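Local coordinates for Poly(A) RNA polymerase GLD2 (PDB 6LBK), which probably adds successive AMP units from ATP to the 3' ends of selected cytoplasmic mRNAs and a single nucleotide to some microRNAs, at residues A[160-165]-A[173-178]; A[183-188]-A[263-268]; A[194-199]-A[273-278]. The protein carries 1 engineered substitution. One frame throughout, in Å; residues are numbered along the deposited sequence.

In the fold
From the N terminus, contact 1 comes first. It closes the short turn between strands 162-167 and 172-178, a beta hairpin of the palm domain. Helix 182-194 follows that second strand, and contact 2 joins its start to the loop 263-268. Contact 3 joins the loop just after the same helix to the loop 273-278. Contacts 2 and 3 cross, because their segments alternate along the chain. Together they tie both ends of helix 182-194 to the region around helix 268-271. Each closes a span of more than 70 residues, just over half helical and without strands. Contacts 1 and 3 lie on opposite sides of the chain's centre, their centres about 32 Å apart.

Contact 1. Residues A[160-165]-A[173-178]. Engineered in segment 173-178: Ala-175 (natural residue Asp).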
ATOM      1  N   VAL A 160      -2.019   9.277  12.186  1.00111.42           N
ATOM      2  CA  VAL A 160      -3.395   8.801  12.121  1.00100.25           C
ATOM      3  C   VAL A 160      -3.614   7.896  13.328  1.00 92.22           C
ATOM      4  O   VAL A 160      -3.134   6.749  13.338  1.00 87.48           O
ATOM      5  CB  VAL A 160      -3.675   8.062  10.801  1.00 92.64           C
ATOM      6  CG1 VAL A 160      -5.150   7.703  10.713  1.00 83.51           C
ATOM      7  CG2 VAL A 160      -3.218   8.898   9.599  1.00 93.90           C
ATOM      8  N   PRO A 161      -4.296   8.373  14.377  1.00 84.96           N
ATOM      9  CA  PRO A 161      -4.504   7.520  15.551  1.00 82.29           C
ATOM     10  C   PRO A 161      -5.275   6.282  15.121  1.00 73.41           C
ATOM     11  O   PRO A 161      -6.143   6.352  14.253  1.00 69.33           O
ATOM     12  CB  PRO A 161      -5.317   8.406  16.505  1.00 78.63           C
ATOM     13  CG  PRO A 161      -5.212   9.812  15.925  1.00 77.97           C
ATOM     14  CD  PRO A 161      -5.081   9.615  14.459  1.00 77.89           C
ATOM     15  N   ILE A 162      -4.937   5.143  15.719  1.00 67.15           N
ATOM     16  CA  ILE A 162      -5.501   3.877  15.283  1.00 66.40           C
ATOM     17  C   ILE A 162      -5.941   3.071  16.498  1.00 68.86           C
ATOM     18  O   ILE A 162      -5.386   3.215  17.589  1.00 71.20           O
ATOM     19  CB  ILE A 162      -4.453   3.111  14.433  1.00 74.18           C
ATOM     20  CG1 ILE A 162      -4.475   3.614  13.004  1.00 71.58           C
ATOM     21  CG2 ILE A 162      -4.675   1.612  14.429  1.00 83.42           C
ATOM     22  CD1 ILE A 162      -3.243   3.222  12.275  1.00 87.35           C
ATOM     23  N   VAL A 163      -6.967   2.240  16.310  1.00 64.16           N
ATOM     24  CA  VAL A 163      -7.284   1.154  17.227  1.00 63.52           C
ATOM     25  C   VAL A 163      -6.833  -0.118  16.532  1.00 63.80           C
ATOM     26  O   VAL A 163      -7.312  -0.442  15.438  1.00 54.60           O
ATOM     27  CB  VAL A 163      -8.781   1.084  17.576  1.00 70.18           C
ATOM     28  CG1 VAL A 163      -9.101  -0.271  18.177  1.00 73.96           C
ATOM     29  CG2 VAL A 163      -9.173   2.160  18.570  1.00 75.47           C
ATOM     30  N   LYS A 164      -5.901  -0.827  17.148  1.00 74.32           N
ATOM     31  CA  LYS A 164      -5.423  -2.094  16.632  1.00 76.48           C
ATOM     32  C   LYS A 164      -6.112  -3.207  17.397  1.00 75.84           C
ATOM     33  O   LYS A 164      -6.248  -3.144  18.624  1.00 83.69           O
ATOM     34  CB  LYS A 164      -3.909  -2.231  16.783  1.00 85.08           C
ATOM     35  CG  LYS A 164      -3.120  -1.736  15.609  1.00 88.13           C
ATOM     36  CD  LYS A 164      -1.896  -2.595  15.435  1.00 95.09           C
ATOM     37  CE  LYS A 164      -1.107  -2.156  14.233  1.00 98.14           C
ATOM     38  NZ  LYS A 164       0.255  -2.755  14.246  1.00105.48           N
ATOM     39  N   PHE A 165      -6.540  -4.231  16.672  1.00 58.79           N
ATOM     40  CA  PHE A 165      -7.226  -5.299  17.370  1.00 62.31           C
ATOM     41  C   PHE A 165      -7.098  -6.570  16.558  1.00 65.86           C
ATOM     42  O   PHE A 165      -6.816  -6.533  15.367  1.00 64.77           O
ATOM     43  CB  PHE A 165      -8.717  -4.952  17.628  1.00 64.48           C
ATOM     44  CG  PHE A 165      -9.571  -4.775  16.387  1.00 56.76           C
ATOM     45  CD1 PHE A 165     -10.289  -5.842  15.856  1.00 58.11           C
ATOM     46  CD2 PHE A 165      -9.727  -3.527  15.808  1.00 57.30           C
ATOM     47  CE1 PHE A 165     -11.108  -5.662  14.725  1.00 51.50           C
ATOM     48  CE2 PHE A 165     -10.543  -3.352  14.688  1.00 59.56           C
ATOM     49  CZ  PHE A 165     -11.227  -4.414  14.147  1.00 48.31           C
ATOM     50  N   GLU A 173      -5.584  -9.571  12.210  1.00 81.54           N
ATOM     51  CA  GLU A 173      -5.270  -8.278  12.797  1.00 82.47           C
ATOM     52  C   GLU A 173      -5.838  -7.141  11.956  1.00 68.87           C
ATOM     53  O   GLU A 173      -5.778  -7.167  10.726  1.00 72.03           O
ATOM     54  CB  GLU A 173      -3.756  -8.126  12.926  1.00 94.55           C
ATOM     55  CG  GLU A 173      -3.304  -6.962  13.785  1.00111.21           C
ATOM     56  CD  GLU A 173      -3.260  -7.317  15.269  1.00123.23           C
ATOM     57  OE1 GLU A 173      -3.162  -6.382  16.098  1.00127.70           O
ATOM     58  OE2 GLU A 173      -3.322  -8.528  15.602  1.00125.65           O
ATOM     59  N   PHE A 174      -6.396  -6.146  12.634  1.00 54.68           N
ATOM     60  CA  PHE A 174      -7.067  -5.015  12.021  1.00 56.88           C
ATOM     61  C   PHE A 174      -6.555  -3.722  12.627  1.00 61.46           C
ATOM     62  O   PHE A 174      -6.138  -3.673  13.792  1.00 66.08           O
ATOM     63  CB  PHE A 174      -8.607  -5.048  12.229  1.00 61.52           C
ATOM     64  CG  PHE A 174      -9.334  -5.969  11.300  1.00 48.97           C
ATOM     65  CD1 PHE A 174      -9.572  -5.593   9.986  1.00 47.52           C
ATOM     66  CD2 PHE A 174      -9.795  -7.183  11.744  1.00 50.65           C
ATOM     67  CE1 PHE A 174     -10.256  -6.436   9.123  1.00 47.91           C
ATOM     68  CE2 PHE A 174     -10.474  -8.030  10.894  1.00 57.70           C
ATOM     69  CZ  PHE A 174     -10.704  -7.656   9.571  1.00 49.71           C
ATOM     70  N   ALA A 175      -6.649  -2.669  11.829  1.00 64.59           N
ATOM     71  CA  ALA A 175      -6.344  -1.305  12.222  1.00 67.37           C
ATOM     72  C   ALA A 175      -7.506  -0.426  11.788  1.00 61.05           C
ATOM     73  O   ALA A 175      -7.802  -0.338  10.596  1.00 63.18           O
ATOM     74  CB  ALA A 175      -5.037  -0.846  11.569  1.00 59.59           C
ATOM     75  N   LEU A 176      -8.158   0.219  12.743  1.00 56.52           N
ATOM     76  CA  LEU A 176      -9.313   1.061  12.486  1.00 55.67           C
ATOM     77  C   LEU A 176      -8.943   2.503  12.785  1.00 57.96           C
ATOM     78  O   LEU A 176      -8.377   2.788  13.844  1.00 64.28           O
ATOM     79  CB  LEU A 176     -10.506   0.606  13.341  1.00 57.35           C
ATOM     80  CG  LEU A 176     -11.830   1.340  13.141  1.00 58.82           C
ATOM     81  CD1 LEU A 176     -12.969   0.380  13.394  1.00 65.98           C
ATOM     82  CD2 LEU A 176     -11.948   2.530  14.077  1.00 67.34           C
ATOM     83  N   ASN A 177      -9.248   3.403  11.856  1.00 56.06           N
ATOM     84  CA  ASN A 177      -9.088   4.829  12.098  1.00 57.18           C
ATOM     85  C   ASN A 177     -10.436   5.501  11.921  1.00 55.34           C
ATOM     86  O   ASN A 177     -11.395   4.891  11.443  1.00 56.72           O
ATOM     87  CB  ASN A 177      -8.029   5.456  11.178  1.00 52.79           C
ATOM     88  CG  ASN A 177      -8.473   5.535   9.742  1.00 65.15           C
ATOM     89  OD1 ASN A 177      -9.370   6.305   9.392  1.00 61.46           O
ATOM     90  ND2 ASN A 177      -7.835   4.734   8.883  1.00 76.61           N
ATOM     91  N   VAL A 178     -10.511   6.773  12.296  1.00 64.33           N
ATOM     92  CA  VAL A 178     -11.759   7.521  12.208  1.00 70.22           C
ATOM     93  C   VAL A 178     -11.604   8.662  11.223  1.00 68.14           C
ATOM     94  O   VAL A 178     -10.781   9.562  11.432  1.00 70.17           O
ATOM     95  CB  VAL A 178     -12.216   8.063  13.564  1.00 69.19           C
ATOM     96  CG1 VAL A 178     -13.524   8.763  13.371  1.00 74.45           C
ATOM     97  CG2 VAL A 178     -12.362   6.941  14.522  1.00 69.88           C
TER
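The ring of Phe-165 has Phe-174 CB over one face, and the ring centroid lies 3.6 Å from that carbon in a CH-pi contact. Leu-176 CB stands at the ring edge, 4.2 Å from Phe-165 CE2. Phe-142, on helix 128-144, adds an edge-to-face partner. The Phe-165 and Phe-174 rings are nearly parallel, with planes at 23°, but they are slid so far apart that they barely overlap. Phe-165 CG sits between its backbone N and carbonyl carbon (chi1 64°), which swings the ring across to the other strand. Phe-174 CG is instead anti to its carbonyl carbon, and its ring leads away from strand 162-165, though Phe-174 CD2 still lies near Phe-165 CE1.

The backbones run antiparallel. Val-163 and Leu-176 form one hydrogen-bonded pair, with Val-163 N to Leu-176 O at 2.9 Å. Phe-165 and Phe-174 form the next, with Phe-174 N to Phe-165 O at 2.8 Å. Lys-164 and Ala-175 make the non-hydrogen-bonded pair between them. Val-163, Phe-165, Phe-174 and Leu-176 share the face packed by helices 67-85 and 128-144. On the other face, Ile-162 CG2 touches the engineered Ala-175 CB at 3.8 Å. Lys-164 crosses Glu-173 at about a right angle, but Lys-164 NZ stays 5.3 Å from Glu-173 OE1, so the opposite charges do not meet.

Glu-173 and Ala-175 also border Asp-109 and Asp-111, which probably bind the catalytic magnesium. The natural residue at position 175 is an aspartate, which would be consistent with the third carboxylate that nucleotidyltransferases commonly place on a strand beside the metal-binding pair. The engineered alanine has no carboxylate. The pairing is a beta hairpin of the mixed palm sheet of the nucleotidyltransferase fold, next to the predicted metal site.

Contact 2. Residues A[183-188]-A[263-268]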
ATOM      1  N   GLY A 183      -7.908   7.566   2.543  1.00 63.85           N
ATOM      2  CA  GLY A 183      -7.591   6.157   2.380  1.00 52.80           C
ATOM      3  C   GLY A 183      -8.648   5.388   1.607  1.00 65.23           C
ATOM      4  O   GLY A 183      -8.327   4.417   0.919  1.00 63.79           O
ATOM      5  N   ILE A 184      -9.926   5.803   1.706  1.00 61.30           N
ATOM      6  CA  ILE A 184     -10.941   5.230   0.822  1.00 65.14           C
ATOM      7  C   ILE A 184     -10.636   5.588  -0.633  1.00 71.67           C
ATOM      8  O   ILE A 184     -10.553   4.702  -1.501  1.00 73.60           O
ATOM      9  CB  ILE A 184     -12.360   5.664   1.236  1.00 70.27           C
ATOM     10  CG1 ILE A 184     -12.752   5.127   2.626  1.00 66.26           C
ATOM     11  CG2 ILE A 184     -13.375   5.226   0.184  1.00 74.05           C
ATOM     12  CD1 ILE A 184     -13.958   5.792   3.210  1.00 71.05           C
ATOM     13  N   ARG A 185     -10.361   6.871  -0.908  1.00 67.66           N
ATOM     14  CA  ARG A 185     -10.125   7.283  -2.295  1.00 71.80           C
ATOM     15  C   ARG A 185      -8.934   6.550  -2.909  1.00 78.88           C
ATOM     16  O   ARG A 185      -9.057   5.889  -3.955  1.00 88.10           O
ATOM     17  CB  ARG A 185      -9.919   8.795  -2.382  1.00 68.71           C
ATOM     18  CG  ARG A 185     -11.109   9.568  -1.854  1.00 75.91           C
ATOM     19  CD  ARG A 185     -11.255  10.934  -2.467  1.00 71.13           C
ATOM     20  NE  ARG A 185     -12.519  11.498  -2.005  1.00 77.49           N
ATOM     21  CZ  ARG A 185     -13.685  11.303  -2.609  1.00 84.22           C
ATOM     22  NH1 ARG A 185     -13.751  10.571  -3.711  1.00 94.43           N
ATOM     23  NH2 ARG A 185     -14.784  11.828  -2.106  1.00 83.77           N
ATOM     24  N   ASN A 186      -7.789   6.573  -2.234  1.00 66.34           N
ATOM     25  CA  ASN A 186      -6.641   5.975  -2.892  1.00 67.41           C
ATOM     26  C   ASN A 186      -6.754   4.462  -2.952  1.00 62.30           C
ATOM     27  O   ASN A 186      -6.190   3.866  -3.882  1.00 50.53           O
ATOM     28  CB  ASN A 186      -5.331   6.422  -2.240  1.00 62.58           C
ATOM     29  CG  ASN A 186      -5.256   6.106  -0.768  1.00 70.22           C
ATOM     30  OD1 ASN A 186      -5.686   5.041  -0.318  1.00 76.27           O
ATOM     31  ND2 ASN A 186      -4.683   7.032   0.001  1.00 66.34           N
ATOM     32  N   THR A 187      -7.579   3.851  -2.066  1.00 57.89           N
ATOM     33  CA  THR A 187      -7.799   2.406  -2.182  1.00 59.33           C
ATOM     34  C   THR A 187      -8.218   2.048  -3.595  1.00 57.72           C
ATOM     35  O   THR A 187      -7.713   1.076  -4.176  1.00 56.14           O
ATOM     36  CB  THR A 187      -8.841   1.893  -1.177  1.00 56.23           C
ATOM     37  OG1 THR A 187      -8.270   1.859   0.137  1.00 52.34           O
ATOM     38  CG2 THR A 187      -9.258   0.482  -1.545  1.00 55.15           C
ATOM     39  N   PHE A 188      -9.125   2.839  -4.170  1.00 56.80           N
ATOM     40  CA  PHE A 188      -9.662   2.499  -5.472  1.00 64.31           C
ATOM     41  C   PHE A 188      -8.867   3.119  -6.607  1.00 68.96           C
ATOM     42  O   PHE A 188      -8.948   2.618  -7.736  1.00 66.20           O
ATOM     43  CB  PHE A 188     -11.155   2.863  -5.515  1.00 74.78           C
ATOM     44  CG  PHE A 188     -11.931   2.082  -4.521  1.00 77.84           C
ATOM     45  CD1 PHE A 188     -12.153   0.722  -4.731  1.00 75.39           C
ATOM     46  CD2 PHE A 188     -12.341   2.653  -3.334  1.00 73.89           C
ATOM     47  CE1 PHE A 188     -12.805  -0.040  -3.797  1.00 78.82           C
ATOM     48  CE2 PHE A 188     -13.025   1.896  -2.389  1.00 74.61           C
ATOM     49  CZ  PHE A 188     -13.250   0.546  -2.619  1.00 80.71           C
ATOM     50  N   HIS A 263     -19.088   6.462  -0.974  1.00115.06           N
ATOM     51  CA  HIS A 263     -19.686   5.141  -1.088  1.00121.71           C
ATOM     52  C   HIS A 263     -19.794   4.677  -2.535  1.00124.90           C
ATOM     53  O   HIS A 263     -20.174   3.525  -2.771  1.00137.41           O
ATOM     54  CB  HIS A 263     -21.061   5.109  -0.418  1.00123.86           C
ATOM     55  CG  HIS A 263     -22.112   5.881  -1.147  1.00134.28           C
ATOM     56  ND1 HIS A 263     -22.993   5.283  -2.022  1.00141.41           N
ATOM     57  CD2 HIS A 263     -22.429   7.196  -1.136  1.00138.92           C
ATOM     58  CE1 HIS A 263     -23.810   6.195  -2.515  1.00146.95           C
ATOM     59  NE2 HIS A 263     -23.488   7.365  -1.995  1.00145.23           N
ATOM     60  N   LEU A 264     -19.512   5.548  -3.505  1.00115.54           N
ATOM     61  CA  LEU A 264     -19.452   5.160  -4.908  1.00108.97           C
ATOM     62  C   LEU A 264     -18.036   5.170  -5.493  1.00105.05           C
ATOM     63  O   LEU A 264     -17.877   4.847  -6.677  1.00116.18           O
ATOM     64  CB  LEU A 264     -20.380   6.058  -5.743  1.00112.06           C
ATOM     65  CG  LEU A 264     -21.903   5.991  -5.456  1.00123.21           C
ATOM     66  CD1 LEU A 264     -22.629   7.277  -5.862  1.00127.73           C
ATOM     67  CD2 LEU A 264     -22.579   4.782  -6.127  1.00123.10           C
ATOM     68  N   VAL A 265     -16.998   5.496  -4.708  1.00 94.01           N
ATOM     69  CA  VAL A 265     -15.656   5.619  -5.291  1.00 90.90           C
ATOM     70  C   VAL A 265     -15.227   4.298  -5.921  1.00 92.48           C
ATOM     71  O   VAL A 265     -14.509   4.278  -6.934  1.00 87.50           O
ATOM     72  CB  VAL A 265     -14.641   6.115  -4.242  1.00 85.01           C
ATOM     73  CG1 VAL A 265     -13.251   5.997  -4.766  1.00 89.79           C
ATOM     74  CG2 VAL A 265     -14.906   7.562  -3.904  1.00 94.02           C
ATOM     75  N   HIS A 266     -15.700   3.174  -5.370  1.00106.18           N
ATOM     76  CA  HIS A 266     -15.338   1.847  -5.863  1.00108.05           C
ATOM     77  C   HIS A 266     -15.861   1.551  -7.269  1.00102.15           C
ATOM     78  O   HIS A 266     -15.450   0.544  -7.864  1.00 93.42           O
ATOM     79  CB  HIS A 266     -15.850   0.782  -4.889  1.00110.58           C
ATOM     80  CG  HIS A 266     -17.336   0.638  -4.879  1.00117.09           C
ATOM     81  ND1 HIS A 266     -17.993  -0.335  -5.600  1.00122.16           N
ATOM     82  CD2 HIS A 266     -18.297   1.343  -4.235  1.00121.58           C
ATOM     83  CE1 HIS A 266     -19.295  -0.221  -5.404  1.00130.11           C
ATOM     84  NE2 HIS A 266     -19.506   0.791  -4.584  1.00127.37           N
ATOM     85  N   HIS A 267     -16.728   2.408  -7.826  1.00 98.79           N
ATOM     86  CA  HIS A 267     -17.123   2.245  -9.218  1.00107.62           C
ATOM     87  C   HIS A 267     -15.984   2.547 -10.177  1.00121.97           C
ATOM     88  O   HIS A 267     -16.054   2.124 -11.337  1.00123.57           O
ATOM     89  CB  HIS A 267     -18.315   3.135  -9.565  1.00117.01           C
ATOM     90  CG  HIS A 267     -19.623   2.640  -9.025  1.00119.95           C
ATOM     91  ND1 HIS A 267     -19.736   1.483  -8.284  1.00119.53           N
ATOM     92  CD2 HIS A 267     -20.875   3.141  -9.130  1.00129.07           C
ATOM     93  CE1 HIS A 267     -20.999   1.297  -7.947  1.00127.30           C
ATOM     94  NE2 HIS A 267     -21.712   2.289  -8.448  1.00131.98           N
ATOM     95  N   ALA A 268     -14.961   3.293  -9.737  1.00130.00           N
ATOM     96  CA  ALA A 268     -13.909   3.717 -10.662  1.00134.33           C
ATOM     97  C   ALA A 268     -13.220   2.553 -11.368  1.00136.48           C
ATOM     98  O   ALA A 268     -13.060   2.622 -12.600  1.00140.32           O
ATOM     99  CB  ALA A 268     -12.897   4.601  -9.926  1.00128.81           C
TER
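Gly-183 O is gripped twice by Thr-187, one helical turn further on, beside the Phe-188 that meets His-266. Thr-187 OG1 donates to Gly-183 O at 2.7 Å, and Thr-187 N donates to the same oxygen at 3.1 Å. The hydroxyl also bonds to Gly-97 N, so it has two partners. This fixes the threonine, whose CG2 lies over the centre of one face of the Phe-188 ring.

On the opposite face sits His-266 CB, displaced toward the rim. His-266 CB is 3.6 Å from the centroid of the Phe-188 ring, a CH-pi contact, and 3.3 Å from Phe-188 CE1. The phenyl ring is therefore sandwiched between its own helix and the loop. The side chains of Phe-188 and His-266 run side by side, pointing the same way.

Val-265 splits its branches between two partners. Val-265 CG1, anti to the backbone N (chi1 170°), reaches Phe-188 CD2 at 3.7 Å. Val-265 CG2 lies 3.2 Å from Arg-185 NH1, a close contact. The Arg-185 chain is extended from CG to NE and passes Val-265 at about a right angle, while its NH2 bonds to Val-260 O.

No hydrogen bond links the two segments. Through Val-265 and His-266, the loop between helices 253-256 and 268-271 covers the start of helix 182-194, while Ile-184 packs against strands 91-96 and 110-116.

Contact 3. Residues A[194-199]-A[273-278]; sequences AYLENR and PPYLSK
Leu-196 and Tyr-275 both place CG anti to the backbone N, at chi1 -151° and -165°. This puts Leu-196 CG 3.7 Å from Tyr-275 CB. The CD2 branch of the leucine continues extended from CA and lies equally near Tyr-275 CB. The bend at chi2 carries Leu-196 CD1 toward Pro-273 O, at 3.2 Å. The tyrosine ring leads away, so Tyr-275 CB, not the ring, meets the leucine, and the two side chains cross at a slant.

One hydrogen bond joins the backbones. Tyr-275 N donates to Leu-196 O at 3.1 Å, and the bond is nearly straight, N-H...O 169°. It lies in the carbonyl plane, on a lone pair. Pro-274 CB flanks Leu-196 O at 4.1 Å.

Further along, Ser-277 OG faces the charged groups of the other loop. Ser-277 OG lies near the plane of the Arg-199 guanidinium, at its edge, 3.6 Å from Arg-199 NH2. Glu-197 OE2 is 3.9 Å from Ser-277 OG. At these distances neither pair is a hydrogen bond. Glu-197 and Arg-199 form a salt bridge, though its modelled length is too short to be trusted. The guanidinium is also held through Asn-279 O and Ser-281 O, just beyond Ser-277.

The contact joins the loop between helices 182-194 and 200-213 to the one between helices 268-271 and 283-297, with Arg-199 packing against Leu-283 and Leu-286.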
ATOM      1  N   ALA A 194      -3.884  -1.739  -9.850  1.00 59.84           N
ATOM      2  CA  ALA A 194      -3.547  -3.127  -9.537  1.00 56.20           C
ATOM      3  C   ALA A 194      -4.054  -4.081 -10.611  1.00 63.34           C
ATOM      4  O   ALA A 194      -3.487  -5.157 -10.811  1.00 64.05           O
ATOM      5  CB  ALA A 194      -4.103  -3.505  -8.161  1.00 51.61           C
ATOM      6  N   TYR A 195      -5.136  -3.731 -11.286  1.00 73.83           N
ATOM      7  CA  TYR A 195      -5.684  -4.599 -12.314  1.00 79.18           C
ATOM      8  C   TYR A 195      -5.573  -3.984 -13.711  1.00 77.57           C
ATOM      9  O   TYR A 195      -6.124  -4.535 -14.672  1.00 80.46           O
ATOM     10  CB  TYR A 195      -7.134  -4.960 -11.958  1.00 74.43           C
ATOM     11  CG  TYR A 195      -7.221  -5.797 -10.695  1.00 71.09           C
ATOM     12  CD1 TYR A 195      -7.107  -7.187 -10.743  1.00 76.48           C
ATOM     13  CD2 TYR A 195      -7.369  -5.192  -9.448  1.00 66.18           C
ATOM     14  CE1 TYR A 195      -7.164  -7.953  -9.576  1.00 85.05           C
ATOM     15  CE2 TYR A 195      -7.432  -5.944  -8.282  1.00 74.84           C
ATOM     16  CZ  TYR A 195      -7.332  -7.320  -8.345  1.00 88.53           C
ATOM     17  OH  TYR A 195      -7.394  -8.053  -7.173  1.00 95.32           O
ATOM     18  N   LEU A 196      -4.836  -2.870 -13.849  1.00 71.85           N
ATOM     19  CA  LEU A 196      -4.665  -2.242 -15.159  1.00 78.64           C
ATOM     20  C   LEU A 196      -3.695  -3.047 -16.025  1.00 82.60           C
ATOM     21  O   LEU A 196      -3.761  -2.986 -17.260  1.00 76.84           O
ATOM     22  CB  LEU A 196      -4.186  -0.792 -14.987  1.00 77.44           C
ATOM     23  CG  LEU A 196      -4.555   0.254 -16.055  1.00 80.69           C
ATOM     24  CD1 LEU A 196      -6.048   0.572 -15.984  1.00 78.72           C
ATOM     25  CD2 LEU A 196      -3.723   1.538 -15.938  1.00 77.70           C
ATOM     26  N   GLU A 197      -2.793  -3.802 -15.395  1.00 86.51           N
ATOM     27  CA  GLU A 197      -1.867  -4.667 -16.108  1.00 86.42           C
ATOM     28  C   GLU A 197      -1.419  -5.820 -15.220  1.00 74.09           C
ATOM     29  O   GLU A 197      -1.198  -5.637 -14.019  1.00 74.41           O
ATOM     30  CB  GLU A 197      -0.672  -3.872 -16.579  1.00 86.17           C
ATOM     31  CG  GLU A 197       0.336  -4.704 -17.216  1.00 93.14           C
ATOM     32  CD  GLU A 197       1.345  -3.834 -17.802  1.00109.94           C
ATOM     33  OE1 GLU A 197       1.007  -2.639 -17.937  1.00113.20           O
ATOM     34  OE2 GLU A 197       2.460  -4.308 -18.092  1.00118.84           O
ATOM     35  N   ASN A 198      -1.238  -6.997 -15.836  1.00 69.77           N
ATOM     36  CA  ASN A 198      -1.061  -8.250 -15.105  1.00 71.35           C
ATOM     37  C   ASN A 198       0.256  -8.350 -14.348  1.00 70.17           C
ATOM     38  O   ASN A 198       0.375  -9.240 -13.499  1.00 76.73           O
ATOM     39  CB  ASN A 198      -1.192  -9.449 -16.048  1.00 83.40           C
ATOM     40  CG  ASN A 198      -0.450  -9.257 -17.369  1.00 92.10           C
ATOM     41  OD1 ASN A 198       0.621  -8.651 -17.412  1.00 97.88           O
ATOM     42  ND2 ASN A 198      -0.999  -9.819 -18.444  1.00 96.13           N
ATOM     43  N   ARG A 199       1.239  -7.486 -14.630  1.00 66.62           N
ATOM     44  CA  ARG A 199       2.524  -7.524 -13.940  1.00 58.13           C
ATOM     45  C   ARG A 199       2.560  -6.661 -12.697  1.00 53.48           C
ATOM     46  O   ARG A 199       3.457  -6.843 -11.864  1.00 54.92           O
ATOM     47  CB  ARG A 199       3.660  -7.093 -14.884  1.00 59.34           C
ATOM     48  CG  ARG A 199       3.991  -8.103 -15.960  1.00 63.64           C
ATOM     49  CD  ARG A 199       4.948  -7.545 -16.989  1.00 65.59           C
ATOM     50  NE  ARG A 199       4.243  -6.625 -17.874  1.00 74.22           N
ATOM     51  CZ  ARG A 199       4.794  -5.958 -18.886  1.00 84.64           C
ATOM     52  NH1 ARG A 199       6.086  -6.099 -19.168  1.00 93.79           N
ATOM     53  NH2 ARG A 199       4.049  -5.141 -19.619  1.00 86.54           N
ATOM     54  N   PRO A 273     -10.636   1.283 -18.503  1.00125.93           N
ATOM     55  CA  PRO A 273     -10.239   0.114 -19.315  1.00128.13           C
ATOM     56  C   PRO A 273      -8.797  -0.294 -19.058  1.00122.31           C
ATOM     57  O   PRO A 273      -8.017   0.487 -18.494  1.00127.15           O
ATOM     58  CB  PRO A 273     -10.432   0.618 -20.752  1.00134.71           C
ATOM     59  CG  PRO A 273     -10.206   2.089 -20.652  1.00134.12           C
ATOM     60  CD  PRO A 273     -10.723   2.515 -19.306  1.00130.46           C
ATOM     61  N   PRO A 274      -8.395  -1.502 -19.473  1.00114.48           N
ATOM     62  CA  PRO A 274      -7.019  -1.956 -19.230  1.00111.63           C
ATOM     63  C   PRO A 274      -6.015  -1.224 -20.102  1.00112.02           C
ATOM     64  O   PRO A 274      -6.347  -0.661 -21.148  1.00118.82           O
ATOM     65  CB  PRO A 274      -7.056  -3.446 -19.599  1.00102.78           C
ATOM     66  CG  PRO A 274      -8.475  -3.806 -19.652  1.00109.02           C
ATOM     67  CD  PRO A 274      -9.193  -2.567 -20.095  1.00115.41           C
ATOM     68  N   TYR A 275      -4.758  -1.265 -19.654  1.00108.99           N
ATOM     69  CA  TYR A 275      -3.661  -0.565 -20.308  1.00114.33           C
ATOM     70  C   TYR A 275      -2.816  -1.569 -21.084  1.00121.31           C
ATOM     71  O   TYR A 275      -2.335  -2.556 -20.519  1.00120.11           O
ATOM     72  CB  TYR A 275      -2.796   0.180 -19.290  1.00110.88           C
ATOM     73  CG  TYR A 275      -1.859   1.199 -19.908  1.00114.63           C
ATOM     74  CD1 TYR A 275      -2.356   2.366 -20.480  1.00119.74           C
ATOM     75  CD2 TYR A 275      -0.478   1.003 -19.909  1.00114.10           C
ATOM     76  CE1 TYR A 275      -1.512   3.310 -21.048  1.00126.58           C
ATOM     77  CE2 TYR A 275       0.383   1.945 -20.478  1.00120.12           C
ATOM     78  CZ  TYR A 275      -0.143   3.098 -21.049  1.00127.57           C
ATOM     79  OH  TYR A 275       0.690   4.044 -21.619  1.00129.47           O
ATOM     80  N   LEU A 276      -2.659  -1.324 -22.377  1.00128.67           N
ATOM     81  CA  LEU A 276      -1.744  -2.081 -23.216  1.00129.84           C
ATOM     82  C   LEU A 276      -0.516  -1.213 -23.453  1.00119.50           C
ATOM     83  O   LEU A 276      -0.626  -0.118 -24.008  1.00124.24           O
ATOM     84  CB  LEU A 276      -2.420  -2.470 -24.529  1.00145.18           C
ATOM     85  CG  LEU A 276      -3.713  -3.275 -24.348  1.00152.14           C
ATOM     86  CD1 LEU A 276      -4.409  -3.556 -25.689  1.00160.70           C
ATOM     87  CD2 LEU A 276      -3.431  -4.572 -23.591  1.00150.62           C
ATOM     88  N   SER A 277       0.641  -1.691 -23.021  1.00108.68           N
ATOM     89  CA  SER A 277       1.888  -0.949 -23.112  1.00100.26           C
ATOM     90  C   SER A 277       2.839  -1.644 -24.078  1.00101.05           C
ATOM     91  O   SER A 277       2.696  -2.834 -24.367  1.00102.50           O
ATOM     92  CB  SER A 277       2.543  -0.810 -21.740  1.00 92.01           C
ATOM     93  OG  SER A 277       3.018  -2.054 -21.269  1.00 87.96           O
ATOM     94  N   LYS A 278       3.782  -0.871 -24.633  1.00103.08           N
ATOM     95  CA  LYS A 278       4.732  -1.450 -25.574  1.00107.65           C
ATOM     96  C   LYS A 278       5.848  -2.240 -24.892  1.00112.33           C
ATOM     97  O   LYS A 278       6.494  -3.060 -25.554  1.00115.51           O
ATOM     98  CB  LYS A 278       5.349  -0.352 -26.451  1.00114.82           C
ATOM     99  CG  LYS A 278       4.370   0.504 -27.246  1.00121.98           C
ATOM    100  CD  LYS A 278       5.107   1.523 -28.121  1.00126.04           C
ATOM    101  CE  LYS A 278       4.132   2.477 -28.815  1.00133.61           C
ATOM    102  NZ  LYS A 278       4.822   3.448 -29.713  1.00135.63           N
TER